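Local coordinates for protein beta-xylanase (Caldicellulosiruptor kristjanssonii, PDB 7NWN) that probably binds plant cell-wall polysaccharide through this family 9 carbohydrate-binding module, part of a multimodular xylanase-glucuronoyl esterase, at residues A[76-81]-A[168-173]; A[89-94]-A[116-121]; A[121-126]-A[133-138]. One frame throughout, in Å; residues are numbered along the deposited sequence.

Contact 1: residues A[76-81]-A[168-173]; sequences VYDPVL and VNEADS. With CA (calcium ion), chain Q.
A calcium site joins the two sheets of this carbohydrate-binding module at one end, where 76-81 and 168-173 run side by side in nearly the same direction, 11° apart. Asp78, Val80 and Ala171 all bind the ion. Asp78 holds it with both carboxylate oxygens, OD1 at 2.6 Å and OD2 at 2.5 Å from the calcium. Its CG stands anti to the backbone N (chi1 -174°), which carries the carboxylate across toward 168-173. Val80 gives its carbonyl O at 2.2 Å from the calcium, and Ala171 gives its carbonyl O from the other segment at 2.4 Å from the ion. Asp92 supplies the remaining protein oxygens. Water 1 is also bound to the metal, and it donates a hydrogen bond to Glu170 OE2 over 2.5 Å. Glu170 is thus a second-shell residue that positions a first-shell water. Its carboxylate is turned almost at right angles to that of Asp78, with 79° between the planes. Next to the site, Val76 CG1 meets Val168 CG1 at 4.2 Å, an apolar contact between the strands. At the outer end, Val80 CG1 lies against Ser173. No direct hydrogen bond links the two segments. The metal is probably the main polar link between them, and the calcium charge probably offsets the mutual repulsion of the acidic groups gathered round it.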
loop_
_atom_site.group_PDB
_atom_site.type_symbol
_atom_site.label_atom_id
_atom_site.label_comp_id
_atom_site.label_asym_id
_atom_site.label_seq_id
_atom_site.Cartn_x
_atom_site.Cartn_y
_atom_site.Cartn_z
ATOM N N VAL A 76 -0.722 11.388 0.379
ATOM C CA VAL A 76 0.529 11.932 0.855
ATOM C C VAL A 76 0.420 13.464 0.815
ATOM O O VAL A 76 0.172 14.016 -0.255
ATOM C CB VAL A 76 1.699 11.437 -0.032
ATOM C CG1 VAL A 76 3.043 12.023 0.439
ATOM C CG2 VAL A 76 1.776 9.899 -0.093
ATOM N N TYR A 77 0.680 14.111 1.949
ATOM C CA TYR A 77 0.926 15.542 2.010
ATOM C C TYR A 77 2.421 15.776 1.777
ATOM O O TYR A 77 3.259 15.326 2.557
ATOM C CB TYR A 77 0.465 16.069 3.374
ATOM C CG TYR A 77 0.798 17.524 3.585
ATOM C CD1 TYR A 77 -0.063 18.529 3.150
ATOM C CD2 TYR A 77 1.996 17.895 4.202
ATOM C CE1 TYR A 77 0.254 19.873 3.318
ATOM C CE2 TYR A 77 2.338 19.228 4.359
ATOM C CZ TYR A 77 1.461 20.215 3.916
ATOM O OH TYR A 77 1.798 21.528 4.063
ATOM N N ASP A 78 2.730 16.474 0.677
ATOM C CA ASP A 78 4.072 16.668 0.200
ATOM C C ASP A 78 4.052 17.882 -0.722
ATOM O O ASP A 78 3.648 17.784 -1.874
ATOM C CB ASP A 78 4.595 15.426 -0.509
ATOM C CG ASP A 78 6.071 15.484 -0.920
ATOM O OD1 ASP A 78 6.765 16.517 -0.701
ATOM O OD2 ASP A 78 6.520 14.469 -1.443
ATOM N N PRO A 79 4.483 19.062 -0.223
ATOM C CA PRO A 79 4.479 20.300 -1.027
ATOM C C PRO A 79 5.453 20.395 -2.215
ATOM O O PRO A 79 5.278 21.243 -3.095
ATOM C CB PRO A 79 4.691 21.400 0.032
ATOM C CG PRO A 79 5.469 20.689 1.146
ATOM C CD PRO A 79 4.946 19.256 1.159
ATOM N N VAL A 80 6.429 19.479 -2.317
ATOM C CA VAL A 80 7.307 19.465 -3.485
ATOM C C VAL A 80 7.351 18.054 -4.065
ATOM O O VAL A 80 7.893 17.170 -3.449
ATOM C CB VAL A 80 8.735 19.945 -3.128
ATOM C CG1 VAL A 80 9.646 19.944 -4.351
ATOM C CG2 VAL A 80 8.747 21.310 -2.426
ATOM N N LEU A 81 6.854 17.844 -5.282
ATOM C CA LEU A 81 6.915 16.530 -5.899
ATOM C C LEU A 81 8.053 16.495 -6.902
ATOM O O LEU A 81 8.153 17.346 -7.778
ATOM C CB LEU A 81 5.587 16.186 -6.581
ATOM C CG LEU A 81 4.382 16.234 -5.633
ATOM C CD1 LEU A 81 3.108 15.842 -6.380
ATOM C CD2 LEU A 81 4.628 15.336 -4.409
ATOM N N VAL A 168 6.526 5.468 2.322
ATOM C CA VAL A 168 6.562 6.613 1.436
ATOM C C VAL A 168 8.026 6.999 1.282
ATOM O O VAL A 168 8.710 7.158 2.282
ATOM C CB VAL A 168 5.791 7.773 2.077
ATOM C CG1 VAL A 168 5.952 9.101 1.319
ATOM C CG2 VAL A 168 4.322 7.402 2.277
ATOM N N ASN A 169 8.453 7.212 0.049
ATOM C CA ASN A 169 9.729 7.852 -0.270
ATOM C C ASN A 169 9.465 9.336 -0.550
ATOM O O ASN A 169 8.651 9.666 -1.427
ATOM C CB ASN A 169 10.288 7.221 -1.529
ATOM C CG ASN A 169 10.517 5.727 -1.318
ATOM O OD1 ASN A 169 11.035 5.309 -0.271
ATOM N ND2 ASN A 169 10.181 4.922 -2.318
ATOM N N GLU A 170 10.131 10.203 0.219
ATOM C CA GLU A 170 10.054 11.630 0.000
ATOM C C GLU A 170 11.320 12.152 -0.664
ATOM O O GLU A 170 12.402 12.045 -0.076
ATOM C CB GLU A 170 9.912 12.456 1.266
ATOM C CG GLU A 170 9.755 13.921 0.777
ATOM C CD GLU A 170 10.097 14.910 1.845
ATOM O OE1 GLU A 170 10.188 14.494 3.050
ATOM O OE2 GLU A 170 10.266 16.065 1.475
ATOM N N ALA A 171 11.151 12.728 -1.859
ATOM C CA ALA A 171 12.241 13.330 -2.614
ATOM C C ALA A 171 12.114 14.847 -2.550
ATOM O O ALA A 171 11.004 15.334 -2.431
ATOM C CB ALA A 171 12.250 12.887 -4.046
ATOM N N ASP A 172 13.219 15.590 -2.730
ATOM C CA ASP A 172 13.135 17.056 -2.699
ATOM C C ASP A 172 13.506 17.624 -4.069
ATOM O O ASP A 172 13.714 16.857 -5.022
ATOM C CB ASP A 172 13.944 17.624 -1.526
ATOM C CG ASP A 172 15.460 17.542 -1.730
ATOM O OD1 ASP A 172 15.950 16.995 -2.785
ATOM O OD2 ASP A 172 16.145 18.021 -0.824
ATOM N N SER A 173 13.641 18.966 -4.162
ATOM C CA SER A 173 13.900 19.570 -5.461
ATOM C C SER A 173 15.312 19.280 -5.962
ATOM O O SER A 173 15.597 19.556 -7.125
ATOM C CB SER A 173 13.619 21.047 -5.469
ATOM O OG SER A 173 14.368 21.684 -4.465
HETATM CA CA CA Q . 8.657 15.500 -2.147
HETATM O O HOH W 1 9.531 17.304 -0.508
#

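Contact 2: residues A[89-94]-A[116-121]; sequences YQQDSV and RVNYNN. With CA (calcium ion), chain Q.
The Arg116 guanidinium has Tyr89 N over one face and Ser93 OG at its edge, near the plane. Tyr89 CB rests 3.7 Å from Arg116 NE. Glu95 and Asp126 form salt bridges with Arg116. The Tyr119 ring takes Asp92 O at its edge, 3.4 Å from Tyr119 CD1. Asp92 binds the calcium through OD1 and OD2, each 2.6 Å from the ion; OD2 also accepts from Asn82 N. Asn118 ND2 donates to Gln91 OE1 over 2.9 Å, from above the carbonyl plane, the two amides turned 39° apart; Gln91 NE2 binds Asn85 O. With OG between its backbone N and carbonyl carbon (chi1 57°), Ser93 turns its hydroxyl back to donate to Gln91 O. The backbones pair antiparallel, Val94 and Val117 forming the hydrogen-bonded pair: Val94 N reaches Val117 O at 2.9 Å, and Val117 N reaches Val94 O at 3.0 Å. Their side chains lie side by side on the sheet face away from Ser93 and Asn118. A type I turn follows from Asn118 to Asn121. Strand 93-99 lies between 112-118 and 161-171 in its sheet. Val94 and Val117 pack on Val146 of strand 143-151 in the facing sheet, while Tyr119 reaches Tyr144 and Leu139.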
loop_
_atom_site.group_PDB
_atom_site.type_symbol
_atom_site.label_atom_id
_atom_site.label_comp_id
_atom_site.label_asym_id
_atom_site.label_seq_id
_atom_site.Cartn_x
_atom_site.Cartn_y
_atom_site.Cartn_z
ATOM N N TYR A 89 13.232 4.561 -6.219
ATOM C CA TYR A 89 12.937 4.890 -4.836
ATOM C C TYR A 89 13.482 6.282 -4.499
ATOM O O TYR A 89 13.233 6.756 -3.388
ATOM C CB TYR A 89 13.476 3.881 -3.829
ATOM C CG TYR A 89 14.982 3.724 -3.842
ATOM C CD1 TYR A 89 15.816 4.588 -3.122
ATOM C CD2 TYR A 89 15.565 2.674 -4.542
ATOM C CE1 TYR A 89 17.192 4.422 -3.121
ATOM C CE2 TYR A 89 16.938 2.494 -4.544
ATOM C CZ TYR A 89 17.751 3.371 -3.838
ATOM O OH TYR A 89 19.106 3.186 -3.829
ATOM N N GLN A 90 14.189 6.913 -5.457
ATOM C CA GLN A 90 14.621 8.304 -5.261
ATOM C C GLN A 90 13.614 9.310 -5.845
ATOM O O GLN A 90 13.942 10.482 -6.034
ATOM C CB GLN A 90 16.043 8.515 -5.800
ATOM C CG GLN A 90 17.073 7.691 -5.030
ATOM C CD GLN A 90 18.170 8.570 -4.477
ATOM O OE1 GLN A 90 17.953 9.494 -3.687
ATOM N NE2 GLN A 90 19.370 8.322 -4.966
ATOM N N GLN A 91 12.397 8.849 -6.168
ATOM C CA GLN A 91 11.291 9.705 -6.587
ATOM C C GLN A 91 10.221 9.678 -5.496
ATOM O O GLN A 91 10.071 8.683 -4.775
ATOM C CB GLN A 91 10.712 9.193 -7.907
ATOM C CG GLN A 91 11.764 8.845 -8.960
ATOM C CD GLN A 91 11.181 8.083 -10.129
ATOM O OE1 GLN A 91 10.022 7.681 -10.119
ATOM N NE2 GLN A 91 11.983 7.856 -11.170
ATOM N N ASP A 92 9.411 10.733 -5.449
ATOM C CA ASP A 92 8.294 10.736 -4.520
ATOM C C ASP A 92 7.335 9.606 -4.941
ATOM O O ASP A 92 6.865 9.614 -6.060
ATOM C CB ASP A 92 7.556 12.063 -4.600
ATOM C CG ASP A 92 8.227 13.177 -3.798
ATOM O OD1 ASP A 92 8.513 12.978 -2.605
ATOM O OD2 ASP A 92 8.462 14.223 -4.372
ATOM N N SER A 93 7.109 8.638 -4.056
ATOM C CA SER A 93 6.534 7.361 -4.443
ATOM C C SER A 93 6.044 6.682 -3.171
ATOM O O SER A 93 6.420 7.091 -2.066
ATOM C CB SER A 93 7.536 6.508 -5.230
ATOM O OG SER A 93 8.704 6.302 -4.480
ATOM N N VAL A 94 5.141 5.714 -3.336
ATOM C CA VAL A 94 4.755 4.880 -2.213
ATOM C C VAL A 94 5.137 3.427 -2.544
ATOM O O VAL A 94 5.176 3.059 -3.697
ATOM C CB VAL A 94 3.260 5.004 -1.839
ATOM C CG1 VAL A 94 2.818 6.436 -1.559
ATOM C CG2 VAL A 94 2.370 4.336 -2.836
ATOM N N ARG A 116 5.957 -0.503 -6.124
ATOM C CA ARG A 116 6.186 0.939 -5.917
ATOM C C ARG A 116 5.411 1.667 -7.015
ATOM O O ARG A 116 5.331 1.150 -8.129
ATOM C CB ARG A 116 7.694 1.268 -6.068
ATOM C CG ARG A 116 8.097 2.731 -5.806
ATOM C CD ARG A 116 9.617 2.990 -6.062
ATOM N NE ARG A 116 10.438 2.219 -5.103
ATOM C CZ ARG A 116 11.017 1.035 -5.356
ATOM N NH1 ARG A 116 10.956 0.489 -6.567
ATOM N NH2 ARG A 116 11.644 0.400 -4.379
ATOM N N VAL A 117 4.836 2.845 -6.684
ATOM C CA VAL A 117 4.218 3.683 -7.704
ATOM C C VAL A 117 4.511 5.127 -7.300
ATOM O O VAL A 117 4.438 5.467 -6.105
ATOM C CB VAL A 117 2.693 3.411 -7.849
ATOM C CG1 VAL A 117 1.938 3.510 -6.530
ATOM C CG2 VAL A 117 2.025 4.250 -8.929
ATOM N N ASN A 118 4.952 5.933 -8.275
ATOM C CA ASN A 118 5.206 7.344 -8.003
ATOM C C ASN A 118 3.941 8.191 -8.238
ATOM O O ASN A 118 2.928 7.681 -8.704
ATOM C CB ASN A 118 6.435 7.825 -8.783
ATOM C CG ASN A 118 6.212 8.102 -10.259
ATOM O OD1 ASN A 118 5.094 8.109 -10.762
ATOM N ND2 ASN A 118 7.296 8.387 -10.974
ATOM N N TYR A 119 4.023 9.514 -7.969
ATOM C CA TYR A 119 2.842 10.371 -7.993
ATOM C C TYR A 119 2.338 10.522 -9.431
ATOM O O TYR A 119 1.193 10.893 -9.567
ATOM C CB TYR A 119 3.114 11.752 -7.357
ATOM C CG TYR A 119 4.208 12.512 -8.059
ATOM C CD1 TYR A 119 5.548 12.285 -7.750
ATOM C CD2 TYR A 119 3.924 13.343 -9.129
ATOM C CE1 TYR A 119 6.568 12.937 -8.437
ATOM C CE2 TYR A 119 4.932 14.024 -9.807
ATOM C CZ TYR A 119 6.264 13.814 -9.473
ATOM O OH TYR A 119 7.284 14.421 -10.176
ATOM N N ASN A 120 3.159 10.223 -10.473
ATOM C CA ASN A 120 2.728 10.228 -11.881
ATOM C C ASN A 120 2.193 8.859 -12.331
ATOM O O ASN A 120 1.995 8.634 -13.541
ATOM C CB ASN A 120 3.842 10.657 -12.847
ATOM C CG ASN A 120 4.096 12.139 -12.727
ATOM O OD1 ASN A 120 3.164 12.906 -12.469
ATOM N ND2 ASN A 120 5.355 12.528 -12.810
ATOM N N ASN A 121 2.034 7.955 -11.359
ATOM C CA ASN A 121 1.469 6.626 -11.612
ATOM C C ASN A 121 2.426 5.669 -12.327
ATOM O O ASN A 121 1.964 4.647 -12.888
ATOM C CB ASN A 121 0.177 6.662 -12.429
ATOM C CG ASN A 121 -0.670 5.429 -12.123
ATOM O OD1 ASN A 121 -0.726 4.998 -10.973
ATOM N ND2 ASN A 121 -1.358 4.910 -13.133
HETATM CA CA CA Q . 8.657 15.500 -2.147
HETATM O O HOH W 1 9.531 17.304 -0.508
#

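Contact 3: residues A[121-126]-A[133-138]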
loop_
_atom_site.group_PDB
_atom_site.type_symbol
_atom_site.label_atom_id
_atom_site.label_comp_id
_atom_site.label_asym_id
_atom_site.label_seq_id
_atom_site.Cartn_x
_atom_site.Cartn_y
_atom_site.Cartn_z
ATOM N N ASN A 121 2.034 7.955 -11.359
ATOM C CA ASN A 121 1.469 6.626 -11.612
ATOM C C ASN A 121 2.426 5.669 -12.327
ATOM O O ASN A 121 1.964 4.647 -12.888
ATOM C CB ASN A 121 0.177 6.662 -12.429
ATOM C CG ASN A 121 -0.670 5.429 -12.123
ATOM O OD1 ASN A 121 -0.726 4.998 -10.973
ATOM N ND2 ASN A 121 -1.358 4.910 -13.133
ATOM N N PHE A 122 3.739 5.977 -12.256
ATOM C CA PHE A 122 4.771 5.099 -12.823
ATOM C C PHE A 122 5.053 3.994 -11.805
ATOM O O PHE A 122 5.455 4.261 -10.666
ATOM C CB PHE A 122 6.051 5.904 -13.128
ATOM C CG PHE A 122 7.221 5.046 -13.550
ATOM C CD1 PHE A 122 7.195 4.352 -14.751
ATOM C CD2 PHE A 122 8.346 4.910 -12.733
ATOM C CE1 PHE A 122 8.250 3.531 -15.134
ATOM C CE2 PHE A 122 9.414 4.108 -13.128
ATOM C CZ PHE A 122 9.350 3.407 -14.322
ATOM N N LYS A 123 4.845 2.757 -12.224
ATOM C CA LYS A 123 4.977 1.614 -11.334
ATOM C C LYS A 123 6.282 0.852 -11.573
ATOM O O LYS A 123 6.680 0.640 -12.715
ATOM C CB LYS A 123 3.867 0.608 -11.659
ATOM C CG LYS A 123 2.460 1.049 -11.271
ATOM C CD LYS A 123 1.442 0.252 -12.117
ATOM C CE LYS A 123 1.198 0.828 -13.499
ATOM N NZ LYS A 123 0.520 2.171 -13.470
ATOM N N THR A 124 6.858 0.322 -10.480
ATOM C CA THR A 124 7.982 -0.607 -10.573
ATOM C C THR A 124 7.710 -1.792 -9.633
ATOM O O THR A 124 6.981 -1.649 -8.639
ATOM C CB THR A 124 9.326 0.086 -10.236
ATOM O OG1 THR A 124 9.123 0.923 -9.104
ATOM C CG2 THR A 124 9.863 0.938 -11.366
ATOM N N THR A 125 8.304 -2.952 -9.963
ATOM C CA THR A 125 8.295 -4.087 -9.036
ATOM C C THR A 125 9.725 -4.411 -8.558
ATOM O O THR A 125 10.609 -4.552 -9.371
ATOM C CB THR A 125 7.667 -5.336 -9.687
ATOM O OG1 THR A 125 7.816 -6.415 -8.758
ATOM C CG2 THR A 125 8.282 -5.713 -11.020
ATOM N N ASP A 126 9.968 -4.496 -7.252
ATOM C CA ASP A 126 11.227 -5.084 -6.790
ATOM C C ASP A 126 11.090 -6.599 -6.514
ATOM O O ASP A 126 12.087 -7.308 -6.331
ATOM C CB ASP A 126 11.719 -4.360 -5.542
ATOM C CG ASP A 126 12.076 -2.891 -5.798
ATOM O OD1 ASP A 126 12.041 -2.470 -6.956
ATOM O OD2 ASP A 126 12.301 -2.172 -4.838
ATOM N N PHE A 133 -0.515 -5.777 -10.299
ATOM C CA PHE A 133 -0.534 -4.460 -9.647
ATOM C C PHE A 133 -1.218 -3.470 -10.587
ATOM O O PHE A 133 -0.828 -3.313 -11.766
ATOM C CB PHE A 133 0.903 -4.023 -9.326
ATOM C CG PHE A 133 1.105 -2.773 -8.497
ATOM C CD1 PHE A 133 0.399 -2.588 -7.325
ATOM C CD2 PHE A 133 2.143 -1.889 -8.802
ATOM C CE1 PHE A 133 0.639 -1.495 -6.497
ATOM C CE2 PHE A 133 2.408 -0.794 -7.971
ATOM C CZ PHE A 133 1.635 -0.574 -6.842
ATOM N N TYR A 134 -2.297 -2.854 -10.086
ATOM C CA TYR A 134 -3.027 -1.927 -10.941
ATOM C C TYR A 134 -3.282 -0.656 -10.134
ATOM O O TYR A 134 -3.835 -0.754 -9.033
ATOM C CB TYR A 134 -4.364 -2.559 -11.307
ATOM C CG TYR A 134 -5.298 -1.742 -12.164
ATOM C CD1 TYR A 134 -4.843 -0.868 -13.153
ATOM C CD2 TYR A 134 -6.676 -1.874 -11.980
ATOM C CE1 TYR A 134 -5.750 -0.164 -13.929
ATOM C CE2 TYR A 134 -7.599 -1.182 -12.756
ATOM C CZ TYR A 134 -7.128 -0.318 -13.733
ATOM O OH TYR A 134 -8.041 0.345 -14.497
ATOM N N THR A 135 -2.911 0.515 -10.709
ATOM C CA THR A 135 -2.888 1.729 -9.883
ATOM C C THR A 135 -3.438 2.904 -10.691
ATOM O O THR A 135 -3.318 2.928 -11.917
ATOM C CB THR A 135 -1.466 2.085 -9.400
ATOM O OG1 THR A 135 -0.685 2.356 -10.566
ATOM C CG2 THR A 135 -0.809 0.988 -8.584
ATOM N N LYS A 136 -3.927 3.905 -9.952
ATOM C CA LYS A 136 -4.200 5.241 -10.469
ATOM C C LYS A 136 -3.703 6.242 -9.429
ATOM O O LYS A 136 -3.681 5.917 -8.232
ATOM C CB LYS A 136 -5.714 5.419 -10.607
ATOM C CG LYS A 136 -6.314 4.542 -11.692
ATOM C CD LYS A 136 -5.884 4.907 -13.076
ATOM C CE LYS A 136 -6.578 3.999 -14.071
ATOM N NZ LYS A 136 -5.903 4.064 -15.400
ATOM N N THR A 137 -3.326 7.443 -9.887
ATOM C CA THR A 137 -2.915 8.457 -8.936
ATOM C C THR A 137 -3.674 9.737 -9.283
ATOM O O THR A 137 -4.231 9.866 -10.353
ATOM C CB THR A 137 -1.396 8.745 -8.967
ATOM O OG1 THR A 137 -1.060 9.245 -10.252
ATOM C CG2 THR A 137 -0.564 7.522 -8.647
ATOM N N LYS A 138 -3.677 10.670 -8.347
ATOM C CA LYS A 138 -4.284 11.958 -8.610
ATOM C C LYS A 138 -3.415 12.991 -7.909
ATOM O O LYS A 138 -3.090 12.806 -6.740
ATOM C CB LYS A 138 -5.701 12.014 -8.040
ATOM C CG LYS A 138 -6.442 13.318 -8.408
ATOM C CD LYS A 138 -7.889 13.345 -7.906
ATOM C CE LYS A 138 -8.638 14.568 -8.455
ATOM N NZ LYS A 138 -9.957 14.607 -7.824
HETATM O O HOH W 2 -1.943 0.891 -13.622
#
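The side chains of Asn121 and Thr135 lie alongside each other, pointing opposite ways, and join the two sheets of the beta-sandwich at an edge. Strand 123-125 belongs to the larger sheet, and strand 133-140 is an outermost strand of the four-stranded one. The segments are bridged by side chains, with no backbone-to-backbone hydrogen bonds between them. The Asn121 amide engages Thr135 twice. Thr135 OG1 donates to Asn121 OD1 over 2.7 Å, tilted 34° from the carbonyl plane. Asn121 ND2 in turn donates to Thr135 O over 3.0 Å. Here the acceptor lies in the amide plane of Asn121, but the donor sits well above the Thr135 carbonyl plane. The asparagine places CG anti to its N (chi1 -154°), and this sends the amide across to the strand. The two bonds use both ends of the amide and should fix its rotation. Replacing Asn121 by an alanine would probably leave Thr135 O without this donor and Thr135 OG1 without its acceptor, and open a gap beside Thr137 CG2.

The Lys123 side chain also points the opposite way to that of Thr135. It bends at chi3 and chi4, bringing NZ back to donate to Asn121 O over 2.9 Å. The same NZ donates to Thr135 OG1 at 3.1 Å, so that hydroxyl accepts from the lysine and donates to the asparagine. Meanwhile the aliphatic part of Lys123 crosses Phe133 obliquely, with CG 3.8 Å from Phe133 CE2. One face of the Phe133 ring carries the methyl of Thr135, offset toward the rim. The ring also stacks with Tyr115 of strand 112-118. Thr137 CG2 lies against Asn121, while Thr137 OG1 bonds to Tyr119 O. Water 2 accepts from Lys123 NZ at 2.8 Å and from Thr135 N at 3.1 Å.

In the fold
Contacts 1 and 2 share one calcium ion and lie about 9 Å apart between centres. The ion ties together the loop after strand 69-77, the end region of 161-171 and the chain just before 93-99. Asp92 OD1 is 2.7 Å from Asp78 OD2, a like-charge approach mediated by the metal. The same Asp92 OD1 probably accepts from Ala171 N. Contact 3 follows contact 2 along the chain and shares Asn121 with it; their centres are about 8 Å apart. Arg116 NH2 reaches Asp126 OD2 at 2.7 Å in a salt bridge between them. Contact 3 does not touch contact 1, the nearest atoms being about 7 Å apart. Contacts 1 and 3 each bridge the two sheets.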